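Local coordinates for protein tryptophanyl-tRNA synthetase (Campylobacter jejuni subsp. jejuni, PDB 3TZL) that catalyses the ATP-dependent attachment of tryptophan to its cognate tRNA, as a homodimeric class I aminoacyl-tRNA synthetase, at residues V129-D134 with K147-H152; V143-G146 with H152-I155; D158-V163 with F171-A176. All blocks are in the same frame, centred on the assembly; numbering follows the deposited sequence.

Interaction 1: V129-D134 with K147-H152. With TRP (tryptophan), chain J.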
loop_
_atom_site.group_PDB
_atom_site.type_symbol
_atom_site.label_atom_id
_atom_site.label_comp_id
_atom_site.label_asym_id
_atom_site.label_seq_id
_atom_site.Cartn_x
_atom_site.Cartn_y
_atom_site.Cartn_z
ATOM N N VAL B 129 -4.812 0.777 8.427
ATOM C CA VAL B 129 -5.478 0.939 7.135
ATOM C C VAL B 129 -5.440 -0.367 6.330
ATOM O O VAL B 129 -6.420 -0.734 5.679
ATOM C CB VAL B 129 -4.869 2.097 6.288
ATOM C CG1 VAL B 129 -5.712 2.333 5.040
ATOM C CG2 VAL B 129 -4.801 3.381 7.098
ATOM N N LEU B 130 -4.311 -1.074 6.383
ATOM C CA LEU B 130 -4.189 -2.310 5.631
ATOM C C LEU B 130 -5.137 -3.326 6.243
ATOM O O LEU B 130 -5.848 -4.053 5.534
ATOM C CB LEU B 130 -2.747 -2.829 5.644
ATOM C CG LEU B 130 -2.541 -4.221 5.009
ATOM C CD1 LEU B 130 -3.067 -4.297 3.575
ATOM C CD2 LEU B 130 -1.078 -4.575 5.054
HETATM N N MSE B 131 -5.150 -3.362 7.573
HETATM C CA MSE B 131 -6.102 -4.189 8.306
HETATM C C MSE B 131 -7.552 -3.826 7.966
HETATM O O MSE B 131 -8.415 -4.701 7.891
HETATM C CB MSE B 131 -5.884 -4.029 9.801
HETATM C CG MSE B 131 -6.928 -4.693 10.666
HETATM SE SE MSE B 131 -6.193 -4.989 12.474
HETATM C CE MSE B 131 -7.722 -5.894 13.299
ATOM N N ALA B 132 -7.832 -2.541 7.766
ATOM C CA ALA B 132 -9.182 -2.169 7.339
ATOM C C ALA B 132 -9.463 -2.721 5.940
ATOM O O ALA B 132 -10.571 -3.158 5.644
ATOM C CB ALA B 132 -9.380 -0.673 7.386
ATOM N N ALA B 133 -8.449 -2.726 5.087
ATOM C CA ALA B 133 -8.618 -3.318 3.775
ATOM C C ALA B 133 -8.923 -4.824 3.894
ATOM O O ALA B 133 -9.819 -5.330 3.215
ATOM C CB ALA B 133 -7.383 -3.060 2.903
ATOM N N ASP B 134 -8.187 -5.525 4.760
ATOM C CA ASP B 134 -8.428 -6.950 5.004
ATOM C C ASP B 134 -9.885 -7.189 5.331
ATOM O O ASP B 134 -10.523 -8.054 4.758
ATOM C CB ASP B 134 -7.610 -7.442 6.198
ATOM C CG ASP B 134 -6.116 -7.461 5.927
ATOM O OD1 ASP B 134 -5.705 -7.802 4.792
ATOM O OD2 ASP B 134 -5.355 -7.131 6.865
ATOM N N LYS B 147 -9.190 -7.399 22.979
ATOM C CA LYS B 147 -9.370 -6.013 23.350
ATOM C C LYS B 147 -8.355 -5.143 22.683
ATOM O O LYS B 147 -8.644 -4.057 22.302
ATOM C CB LYS B 147 -9.226 -5.853 24.856
ATOM C CG LYS B 147 -10.319 -6.503 25.652
ATOM C CD LYS B 147 -10.350 -5.998 27.093
ATOM C CE LYS B 147 -10.291 -7.140 28.090
ATOM N NZ LYS B 147 -11.124 -6.837 29.270
ATOM N N ASP B 148 -7.144 -5.644 22.612
ATOM C CA ASP B 148 -6.071 -5.136 21.800
ATOM C C ASP B 148 -6.518 -4.492 20.482
ATOM O O ASP B 148 -6.064 -3.428 20.121
ATOM C CB ASP B 148 -5.219 -6.345 21.431
ATOM C CG ASP B 148 -3.766 -6.121 21.638
ATOM O OD1 ASP B 148 -3.388 -5.737 22.745
ATOM O OD2 ASP B 148 -2.990 -6.342 20.701
ATOM N N GLN B 149 -7.402 -5.171 19.774
ATOM C CA GLN B 149 -7.687 -4.886 18.391
ATOM C C GLN B 149 -9.000 -4.183 18.191
ATOM O O GLN B 149 -9.384 -3.925 17.089
ATOM C CB GLN B 149 -7.694 -6.185 17.583
ATOM C CG GLN B 149 -6.400 -6.960 17.562
ATOM C CD GLN B 149 -5.243 -6.161 17.023
ATOM O OE1 GLN B 149 -5.197 -5.807 15.852
ATOM N NE2 GLN B 149 -4.304 -5.881 17.866
ATOM N N ILE B 150 -9.700 -3.881 19.261
ATOM C CA ILE B 150 -11.031 -3.297 19.097
ATOM C C ILE B 150 -10.979 -1.970 18.358
ATOM O O ILE B 150 -11.784 -1.703 17.468
ATOM C CB ILE B 150 -11.737 -3.038 20.437
ATOM C CG1 ILE B 150 -11.799 -4.311 21.270
ATOM C CG2 ILE B 150 -13.145 -2.503 20.196
ATOM C CD1 ILE B 150 -12.474 -5.432 20.574
ATOM N N GLN B 151 -10.030 -1.132 18.741
ATOM C CA GLN B 151 -9.898 0.174 18.121
ATOM C C GLN B 151 -9.643 0.040 16.621
ATOM O O GLN B 151 -10.171 0.801 15.820
ATOM C CB GLN B 151 -8.785 0.963 18.801
ATOM C CG GLN B 151 -8.764 2.433 18.432
ATOM C CD GLN B 151 -7.537 3.129 18.972
ATOM O OE1 GLN B 151 -6.488 2.510 19.148
ATOM N NE2 GLN B 151 -7.661 4.416 19.245
ATOM N N HIS B 152 -8.849 -0.947 16.232
ATOM C CA HIS B 152 -8.593 -1.162 14.813
ATOM C C HIS B 152 -9.871 -1.427 14.009
ATOM O O HIS B 152 -10.027 -0.913 12.903
ATOM C CB HIS B 152 -7.580 -2.282 14.621
ATOM C CG HIS B 152 -6.216 -1.930 15.113
ATOM N ND1 HIS B 152 -5.317 -2.874 15.553
ATOM C CD2 HIS B 152 -5.600 -0.734 15.239
ATOM C CE1 HIS B 152 -4.202 -2.273 15.928
ATOM N NE2 HIS B 152 -4.346 -0.975 15.742
HETATM N N TRP J . -3.813 -7.221 13.654
HETATM C CA TRP J . -4.154 -8.617 13.945
HETATM C C TRP J . -3.297 -9.163 15.080
HETATM O O TRP J . -3.564 -10.241 15.622
HETATM C CB TRP J . -4.003 -9.496 12.691
HETATM C CG TRP J . -4.884 -9.037 11.568
HETATM C CD1 TRP J . -4.499 -8.446 10.394
HETATM C CD2 TRP J . -6.310 -9.091 11.548
HETATM N NE1 TRP J . -5.611 -8.145 9.631
HETATM C CE2 TRP J . -6.735 -8.524 10.325
HETATM C CE3 TRP J . -7.273 -9.565 12.449
HETATM C CZ2 TRP J . -8.084 -8.433 9.976
HETATM C CZ3 TRP J . -8.616 -9.467 12.103
HETATM C CH2 TRP J . -9.005 -8.911 10.875
HETATM O OXT TRP J . -2.321 -8.519 15.470
#

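Interaction 2: V143-G146 with H152-I155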
loop_
_atom_site.group_PDB
_atom_site.type_symbol
_atom_site.label_atom_id
_atom_site.label_comp_id
_atom_site.label_asym_id
_atom_site.label_seq_id
_atom_site.Cartn_x
_atom_site.Cartn_y
_atom_site.Cartn_z
ATOM N N VAL B 143 -15.552 -9.427 13.322
ATOM C CA VAL B 143 -14.115 -9.614 13.423
ATOM C C VAL B 143 -13.795 -10.038 14.859
ATOM O O VAL B 143 -13.866 -9.219 15.778
ATOM C CB VAL B 143 -13.352 -8.315 13.055
ATOM C CG1 VAL B 143 -11.858 -8.546 13.017
ATOM C CG2 VAL B 143 -13.818 -7.771 11.709
ATOM N N PRO B 144 -13.471 -11.328 15.066
ATOM C CA PRO B 144 -13.110 -11.786 16.415
ATOM C C PRO B 144 -11.719 -11.299 16.785
ATOM O O PRO B 144 -10.767 -11.682 16.113
ATOM C CB PRO B 144 -13.088 -13.316 16.288
ATOM C CG PRO B 144 -13.673 -13.632 14.954
ATOM C CD PRO B 144 -13.444 -12.427 14.089
ATOM N N VAL B 145 -11.622 -10.488 17.833
ATOM C CA VAL B 145 -10.404 -9.841 18.236
ATOM C C VAL B 145 -10.205 -9.736 19.742
ATOM O O VAL B 145 -11.129 -9.771 20.503
ATOM C CB VAL B 145 -10.405 -8.426 17.770
ATOM C CG1 VAL B 145 -10.225 -8.361 16.316
ATOM C CG2 VAL B 145 -11.667 -7.800 18.147
ATOM N N GLY B 146 -8.959 -9.552 20.140
ATOM C CA GLY B 146 -8.626 -9.228 21.504
ATOM C C GLY B 146 -8.809 -7.751 21.768
ATOM O O GLY B 146 -8.613 -6.946 20.895
ATOM N N HIS B 152 -8.849 -0.947 16.232
ATOM C CA HIS B 152 -8.593 -1.162 14.813
ATOM C C HIS B 152 -9.871 -1.427 14.009
ATOM O O HIS B 152 -10.027 -0.913 12.903
ATOM C CB HIS B 152 -7.580 -2.282 14.621
ATOM C CG HIS B 152 -6.216 -1.930 15.113
ATOM N ND1 HIS B 152 -5.317 -2.874 15.553
ATOM C CD2 HIS B 152 -5.600 -0.734 15.239
ATOM C CE1 HIS B 152 -4.202 -2.273 15.928
ATOM N NE2 HIS B 152 -4.346 -0.975 15.742
ATOM N N VAL B 153 -10.777 -2.222 14.565
ATOM C CA VAL B 153 -12.033 -2.527 13.889
ATOM C C VAL B 153 -12.908 -1.274 13.782
ATOM O O VAL B 153 -13.544 -1.046 12.751
ATOM C CB VAL B 153 -12.786 -3.634 14.613
ATOM C CG1 VAL B 153 -14.087 -3.959 13.886
ATOM C CG2 VAL B 153 -11.891 -4.874 14.734
ATOM N N GLU B 154 -12.917 -0.463 14.842
ATOM C CA GLU B 154 -13.593 0.829 14.831
ATOM C C GLU B 154 -13.040 1.750 13.751
ATOM O O GLU B 154 -13.791 2.454 13.056
ATOM C CB GLU B 154 -13.475 1.500 16.201
ATOM C CG GLU B 154 -14.223 0.780 17.313
ATOM C CD GLU B 154 -14.023 1.435 18.666
ATOM O OE1 GLU B 154 -13.157 2.329 18.774
ATOM O OE2 GLU B 154 -14.729 1.054 19.623
ATOM N N ILE B 155 -11.721 1.754 13.604
ATOM C CA ILE B 155 -11.105 2.513 12.524
ATOM C C ILE B 155 -11.614 2.014 11.166
ATOM O O ILE B 155 -11.967 2.813 10.292
ATOM C CB ILE B 155 -9.582 2.414 12.585
ATOM C CG1 ILE B 155 -9.044 3.355 13.659
ATOM C CG2 ILE B 155 -8.965 2.736 11.243
ATOM C CD1 ILE B 155 -7.651 2.992 14.133
#

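Interaction 3: D158-V163 with F171-A176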
loop_
_atom_site.group_PDB
_atom_site.type_symbol
_atom_site.label_atom_id
_atom_site.label_comp_id
_atom_site.label_asym_id
_atom_site.label_seq_id
_atom_site.Cartn_x
_atom_site.Cartn_y
_atom_site.Cartn_z
ATOM N N ASP B 158 -14.970 3.349 10.646
ATOM C CA ASP B 158 -15.009 4.764 10.278
ATOM C C ASP B 158 -14.630 4.984 8.808
ATOM O O ASP B 158 -15.198 5.833 8.123
ATOM C CB ASP B 158 -14.112 5.603 11.198
ATOM C CG ASP B 158 -14.637 5.672 12.639
ATOM O OD1 ASP B 158 -15.853 5.478 12.849
ATOM O OD2 ASP B 158 -13.832 5.916 13.565
ATOM N N ILE B 159 -13.663 4.220 8.327
ATOM C CA ILE B 159 -13.280 4.300 6.928
ATOM C C ILE B 159 -14.452 3.898 6.032
ATOM O O ILE B 159 -14.794 4.612 5.083
ATOM C CB ILE B 159 -12.070 3.395 6.632
ATOM C CG1 ILE B 159 -10.834 3.898 7.384
ATOM C CG2 ILE B 159 -11.803 3.355 5.147
ATOM C CD1 ILE B 159 -9.597 2.949 7.295
ATOM N N ALA B 160 -15.074 2.762 6.350
ATOM C CA ALA B 160 -16.171 2.235 5.546
ATOM C C ALA B 160 -17.307 3.249 5.451
ATOM O O ALA B 160 -17.869 3.479 4.372
ATOM C CB ALA B 160 -16.681 0.931 6.142
ATOM N N LEU B 161 -17.647 3.842 6.592
ATOM C CA LEU B 161 -18.689 4.856 6.642
ATOM C C LEU B 161 -18.354 6.055 5.758
ATOM O O LEU B 161 -19.213 6.554 5.033
ATOM C CB LEU B 161 -18.940 5.291 8.081
ATOM C CG LEU B 161 -19.911 4.401 8.858
ATOM C CD1 LEU B 161 -19.769 4.617 10.365
ATOM C CD2 LEU B 161 -21.346 4.684 8.395
ATOM N N LYS B 162 -17.106 6.508 5.812
ATOM C CA LYS B 162 -16.666 7.597 4.951
ATOM C C LYS B 162 -16.792 7.217 3.479
ATOM O O LYS B 162 -17.303 7.996 2.674
ATOM C CB LYS B 162 -15.233 8.011 5.282
ATOM C CG LYS B 162 -14.893 9.432 4.824
ATOM C CD LYS B 162 -13.653 9.976 5.546
ATOM C CE LYS B 162 -13.133 11.283 4.938
ATOM N NZ LYS B 162 -14.137 12.364 4.995
ATOM N N VAL B 163 -16.352 6.007 3.133
ATOM C CA VAL B 163 -16.398 5.559 1.748
ATOM C C VAL B 163 -17.842 5.475 1.253
ATOM O O VAL B 163 -18.167 5.972 0.170
ATOM C CB VAL B 163 -15.674 4.209 1.551
ATOM C CG1 VAL B 163 -15.960 3.654 0.176
ATOM C CG2 VAL B 163 -14.152 4.359 1.763
ATOM N N PHE B 171 -19.457 -0.876 1.221
ATOM C CA PHE B 171 -18.936 -1.758 2.268
ATOM C C PHE B 171 -19.938 -2.110 3.339
ATOM O O PHE B 171 -20.765 -1.292 3.738
ATOM C CB PHE B 171 -17.726 -1.124 2.953
ATOM C CG PHE B 171 -16.528 -1.056 2.086
ATOM C CD1 PHE B 171 -16.076 -2.184 1.433
ATOM C CD2 PHE B 171 -15.840 0.143 1.921
ATOM C CE1 PHE B 171 -14.968 -2.119 0.618
ATOM C CE2 PHE B 171 -14.732 0.215 1.111
ATOM C CZ PHE B 171 -14.294 -0.910 0.453
ATOM N N THR B 172 -19.832 -3.336 3.829
ATOM C CA THR B 172 -20.587 -3.731 4.996
ATOM C C THR B 172 -19.877 -3.142 6.216
ATOM O O THR B 172 -18.655 -3.079 6.242
ATOM C CB THR B 172 -20.621 -5.254 5.097
ATOM O OG1 THR B 172 -21.346 -5.773 3.978
ATOM C CG2 THR B 172 -21.284 -5.704 6.401
ATOM N N LEU B 173 -20.629 -2.690 7.212
ATOM C CA LEU B 173 -20.014 -2.191 8.437
ATOM C C LEU B 173 -19.652 -3.350 9.355
ATOM O O LEU B 173 -20.521 -4.081 9.801
ATOM C CB LEU B 173 -20.963 -1.232 9.161
ATOM C CG LEU B 173 -21.372 0.004 8.362
ATOM C CD1 LEU B 173 -22.272 0.922 9.220
ATOM C CD2 LEU B 173 -20.153 0.753 7.812
ATOM N N PRO B 174 -18.362 -3.527 9.637
ATOM C CA PRO B 174 -17.922 -4.638 10.484
ATOM C C PRO B 174 -18.054 -4.343 11.973
ATOM O O PRO B 174 -18.138 -3.185 12.374
ATOM C CB PRO B 174 -16.448 -4.756 10.127
ATOM C CG PRO B 174 -16.054 -3.319 9.813
ATOM C CD PRO B 174 -17.224 -2.767 9.079
ATOM N N GLU B 175 -18.058 -5.398 12.783
ATOM C CA GLU B 175 -18.179 -5.283 14.232
ATOM C C GLU B 175 -17.162 -6.179 14.900
ATOM O O GLU B 175 -16.958 -7.326 14.480
ATOM C CB GLU B 175 -19.556 -5.746 14.694
ATOM C CG GLU B 175 -20.659 -4.716 14.589
ATOM C CD GLU B 175 -21.762 -4.992 15.582
ATOM O OE1 GLU B 175 -21.445 -5.478 16.694
ATOM O OE2 GLU B 175 -22.940 -4.738 15.251
ATOM N N ALA B 176 -16.532 -5.678 15.953
ATOM C CA ALA B 176 -15.611 -6.513 16.695
ATOM C C ALA B 176 -16.421 -7.479 17.535
ATOM O O ALA B 176 -17.521 -7.156 17.978
ATOM C CB ALA B 176 -14.723 -5.677 17.576
#

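Interaction 1: V129-D134 with K147-H152
Met131, present as selenomethionine, reaches from helix 122-137 and lies against both Gln149 and His152, its CE lying 3.6 Å from Gln149 OE1 and its SE 3.7 Å from His152 CB. CG stands anti to the backbone N (chi1 172°), and the chain runs on extended, which carries the selenium across to the start of helix 150-167. There SE sits oblique to the His152 imidazole, 4.6 Å from the ring centroid. Beside the selenium, Gln149 OE1 is gripped twice: His152 ND1 donates to it at 3.0 Å, the oxygen lying at the ring edge and in its plane, and the amino nitrogen N of the bound tryptophan donates at 3.0 Å. The imidazole comes from above the carbonyl plane of Gln149 and holds the bent side chain with OE1 toward the ligand, while Ser109 OG bonds His152 NE2 in turn. The site is the amino acid pocket of the class I catalytic domain, and Met131 lines it beside the indole with SE 3.5 Å from the ligand's N. One helical turn on, Asp134 OD2 takes the indole NE1 at 3.0 Å along a nearly straight bond (170°). His45 NE2 bonds the same OD2 and Gln82 NE2 bonds OD1, which probably fixes the carboxylate's orientation. Away from this buried core the segment 147-152 becomes loose: Lys147 and Asp148, both predicted to bind ATP, are exposed and poorly ordered. Gln149 NE2 meets Asp148 OD2 at 3.2 Å through a bent bond (138°), probably a weak hold given the disorder of Asp148.

Interaction 2: V143-G146 with H152-I155
Val143 and Val153 lie side by side and run past each other in opposite directions, one coming from the strand and the other from the helix. The meeting point is the CG2 methyl of Val153, which lies 4.1 Å from Val143 CG1. Val145 comes to the same methyl at a slant, with its CG1 4.2 Å from Val153 CG2, and one branch of the helix residue thus serves both valines of segment 143-146. Val153 chi1 of -179° sets CG1 anti to the backbone N and CG2 anti to the carbonyl carbon, with CG2 directed at the pair. Val143 and Val145, two residues apart, both point their side chains at the helix, while Pro144 between them points away and packs on Val6 and Thr8 of strand 5-10. This is the first half of a beta-alpha-beta unit, in which strand 142-144 leads through a short loop into helix 150-167, and the helix covers one face of the parallel pair completed by strand 175-177. The contact is buried and wholly apolar. Val143 also touches the bound tryptophan and packs on Ile135 of helix 122-137, whereas Val145 and Val153 share Ala176 as a further neighbour. Gly146, next along the chain, is predicted to take part in binding ATP.

Interaction 3: D158-V163 with F171-A176
The backbone bond from Val163 N to Ile159 O, 2.9 Å long, belongs to the helical ladder that presents Ala160 and Val163 to Phe171. Helix 150-167 is the connecting helix of a beta-alpha-beta unit, and segment 171-176 is the return from it, running into the first residues of strand 175-177. Ala160 is at the centre of the contact: its CB lies 3.9 Å from Phe171 CB and equally 3.9 Å from Leu173 CD2, filling the angle between the two side chains. On the buried side Val163 crosses the Phe171 ring obliquely, and its CG1, anti to the backbone N (chi1 169°), meets CE2 of that ring at 3.8 Å. Leu91 and Leu95 of helix 87-96 and Leu136 of helix 122-137 also touch the Phe171 side chain, which ties the return to the core of the catalytic domain. Asn164 OD1 bonds Phe171 N at the start of the segment, and Thr172, turned away from the helix, has its OG1 bonded to Asp139 OD1. Toward solvent the contact is made by two leucines whose side chains cross at about a right angle. There Leu161 CG lies 3.8 Å from Leu173 CD2, and Leu161 CD2 lies 4.0 Å from Leu173 CD1.

All three contacts use helix 150-167 and follow its course: interaction 1 at its start, interaction 2 one residue on, at Val153, interaction 3 further along. Interactions 1 and 2 both close on the first turns of the helix and share His152, with centres about 5 Å apart; interaction 3 opens only after both have closed, about 11 Å from the centre of each. Strands 142-144 and 175-177 are parallel neighbours, joined where Val143 N lies 2.8 Å from Glu175 O, a probable hydrogen bond. Helix 122-137 meets the helix again where Ala132 CB packs on Ile159 CD1 at 3.6 Å. One helix thus links the tryptophan pocket to catalytic-domain packing farther from the ligand.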